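Local atomic coordinates of putative aminotransferase (Actinomadura melliaura, PDB entry 4ZWV), a protein that probably acts as a pyridoxal phosphate-dependent sugar aminotransferase in the biosynthesis of the aminopentose of the indolocarbazole AT2433. Residues E265-Y270 with Y294-K299. Residues are numbered along the deposited sequence; the frame is centred on the assembly and turned at random.
Sequences ENAAFY and YVYDVK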
loop_
_atom_site.group_PDB
_atom_site.type_symbol
_atom_site.label_atom_id
_atom_site.label_comp_id
_atom_site.label_asym_id
_atom_site.label_seq_id
_atom_site.Cartn_x
_atom_site.Cartn_y
_atom_site.Cartn_z
ATOM N N GLU A 265 19.555 -25.932 7.953
ATOM C CA GLU A 265 20.309 -26.786 8.867
ATOM C C GLU A 265 19.478 -27.159 10.097
ATOM O O GLU A 265 19.482 -28.309 10.535
ATOM C CB GLU A 265 21.604 -26.088 9.282
ATOM C CG GLU A 265 22.416 -26.828 10.330
ATOM C CD GLU A 265 23.588 -26.009 10.853
ATOM O OE1 GLU A 265 24.398 -25.527 10.032
ATOM O OE2 GLU A 265 23.695 -25.842 12.086
ATOM N N ASN A 266 18.742 -26.190 10.638
ATOM C CA ASN A 266 17.899 -26.454 11.802
ATOM C C ASN A 266 16.754 -27.412 11.470
ATOM O O ASN A 266 16.418 -28.289 12.269
ATOM C CB ASN A 266 17.346 -25.142 12.362
ATOM C CG ASN A 266 18.424 -24.280 12.977
ATOM O OD1 ASN A 266 19.475 -24.782 13.396
ATOM N ND2 ASN A 266 18.183 -22.979 13.031
ATOM N N ALA A 267 16.158 -27.232 10.294
ATOM C CA ALA A 267 15.107 -28.131 9.815
ATOM C C ALA A 267 15.634 -29.557 9.671
ATOM O O ALA A 267 14.965 -30.525 10.047
ATOM C CB ALA A 267 14.551 -27.636 8.488
ATOM N N ALA A 268 16.840 -29.683 9.129
ATOM C CA ALA A 268 17.454 -31.001 8.977
ATOM C C ALA A 268 17.684 -31.633 10.344
ATOM O O ALA A 268 17.510 -32.844 10.519
ATOM C CB ALA A 268 18.763 -30.899 8.209
ATOM N N PHE A 269 18.075 -30.808 11.313
ATOM C CA PHE A 269 18.284 -31.271 12.680
ATOM C C PHE A 269 16.982 -31.825 13.264
ATOM O O PHE A 269 16.966 -32.920 13.835
ATOM C CB PHE A 269 18.835 -30.132 13.544
ATOM C CG PHE A 269 19.063 -30.503 14.980
ATOM C CD1 PHE A 269 20.216 -31.163 15.365
ATOM C CD2 PHE A 269 18.131 -30.169 15.952
ATOM C CE1 PHE A 269 20.429 -31.497 16.691
ATOM C CE2 PHE A 269 18.341 -30.502 17.276
ATOM C CZ PHE A 269 19.487 -31.163 17.644
ATOM N N TYR A 270 15.899 -31.071 13.125
ATOM C CA TYR A 270 14.595 -31.551 13.582
ATOM C C TYR A 270 14.177 -32.837 12.862
ATOM O O TYR A 270 13.661 -33.756 13.497
ATOM C CB TYR A 270 13.514 -30.491 13.379
ATOM C CG TYR A 270 13.579 -29.292 14.301
ATOM C CD1 TYR A 270 14.161 -29.363 15.561
ATOM C CD2 TYR A 270 13.036 -28.081 13.895
ATOM C CE1 TYR A 270 14.198 -28.250 16.396
ATOM C CE2 TYR A 270 13.070 -26.970 14.711
ATOM C CZ TYR A 270 13.647 -27.056 15.957
ATOM O OH TYR A 270 13.669 -25.937 16.760
ATOM N N TYR A 294 10.411 -21.163 6.613
ATOM C CA TYR A 294 10.005 -19.987 7.362
ATOM C C TYR A 294 9.708 -20.391 8.809
ATOM O O TYR A 294 10.122 -19.709 9.754
ATOM C CB TYR A 294 8.783 -19.372 6.683
ATOM C CG TYR A 294 8.219 -18.131 7.311
ATOM C CD1 TYR A 294 8.995 -16.991 7.470
ATOM C CD2 TYR A 294 6.885 -18.085 7.695
ATOM C CE1 TYR A 294 8.454 -15.836 8.022
ATOM C CE2 TYR A 294 6.338 -16.941 8.242
ATOM C CZ TYR A 294 7.130 -15.827 8.405
ATOM O OH TYR A 294 6.583 -14.689 8.947
ATOM N N VAL A 295 8.987 -21.504 8.959
ATOM C CA VAL A 295 8.776 -22.164 10.249
ATOM C C VAL A 295 8.889 -23.667 9.990
ATOM O O VAL A 295 8.954 -24.081 8.833
ATOM C CB VAL A 295 7.393 -21.832 10.880
ATOM C CG1 VAL A 295 7.295 -20.349 11.235
ATOM C CG2 VAL A 295 6.264 -22.245 9.946
ATOM N N TYR A 296 8.887 -24.468 11.048
ATOM C CA TYR A 296 8.969 -25.924 10.915
ATOM C C TYR A 296 7.679 -26.548 11.439
ATOM O O TYR A 296 7.386 -26.474 12.630
ATOM C CB TYR A 296 10.194 -26.458 11.670
ATOM C CG TYR A 296 10.431 -27.939 11.473
ATOM C CD1 TYR A 296 11.241 -28.400 10.444
ATOM C CD2 TYR A 296 9.837 -28.878 12.314
ATOM C CE1 TYR A 296 11.454 -29.769 10.250
ATOM C CE2 TYR A 296 10.044 -30.240 12.130
ATOM C CZ TYR A 296 10.856 -30.673 11.098
ATOM O OH TYR A 296 11.059 -32.027 10.908
ATOM N N ASP A 297 6.897 -27.144 10.542
ATOM C CA ASP A 297 5.598 -27.698 10.919
ATOM C C ASP A 297 5.669 -29.156 11.358
ATOM O O ASP A 297 6.401 -29.965 10.775
ATOM C CB ASP A 297 4.607 -27.595 9.760
ATOM C CG ASP A 297 4.051 -26.194 9.588
ATOM O OD1 ASP A 297 4.368 -25.324 10.422
ATOM O OD2 ASP A 297 3.281 -25.978 8.628
ATOM N N VAL A 298 4.888 -29.488 12.384
ATOM C CA VAL A 298 4.625 -30.876 12.757
ATOM C C VAL A 298 3.136 -31.032 13.048
ATOM O O VAL A 298 2.399 -30.048 13.083
ATOM C CB VAL A 298 5.451 -31.324 13.985
ATOM C CG1 VAL A 298 6.949 -31.253 13.684
ATOM C CG2 VAL A 298 5.116 -30.486 15.202
ATOM N N LYS A 299 2.691 -32.265 13.233
ATOM C CA LYS A 299 1.308 -32.521 13.617
ATOM C C LYS A 299 1.305 -33.322 14.909
ATOM O O LYS A 299 1.999 -34.327 15.005
ATOM C CB LYS A 299 0.569 -33.260 12.496
ATOM C CG LYS A 299 0.414 -32.425 11.220
ATOM C CD LYS A 299 -0.171 -33.232 10.052
ATOM C CE LYS A 299 0.815 -34.262 9.534
ATOM N NZ LYS A 299 0.303 -35.004 8.338
#
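Y270 and Y296 meet in a T-shaped (edge-to-face) aromatic pair that joins the long helix 243-273 to the middle strand, 296-300, of the small antiparallel sheet in the C-terminal part of this putative aminotransferase, whose DegT/DnrJ/EryC1 family has the fold type I (aspartate aminotransferase-like) architecture. The Y270 ring turns its CD2 edge to the face of Y296, with CD2 of Y270 3.6 Å from CG of Y296. The two ring planes are inclined at 62°. Farther along the same face, CB of Y270 sits over the hydroxyl-bearing end of the ring in a CH-pi contact, 3.5 Å from CZ of Y296. With CG anti to the backbone N (chi1 -174°), the Y296 ring lies against the helix, one face under Y270, whose own CG is anti to the carbonyl carbon (chi1 -71°). The two side chains run roughly antiparallel, and Y270 OH and Y296 OH end 8.8 Å apart, each with its own hydrogen-bond partner: Y296 OH meets OD1 of D271, the next helix residue, whereas Y270 OH reaches the carbonyl oxygen of P351, just beyond strand 347-350. L282 of the neighbouring strand also touches Y296, and V364 and V365 of helix 358-369 pack on Y270, making the pair part of a buried helix-sheet interface. A leucine in place of Y296 would probably deprive the Y270 edge of its aromatic face and leave D271 OD1 without the phenol hydroxyl. One turn back along the helix, A267 lies along the CD1-CE1 side of the Y296 ring, its CB 3.9 Å from CD1 and its backbone O 3.6 Å from CE1 of that tyrosine.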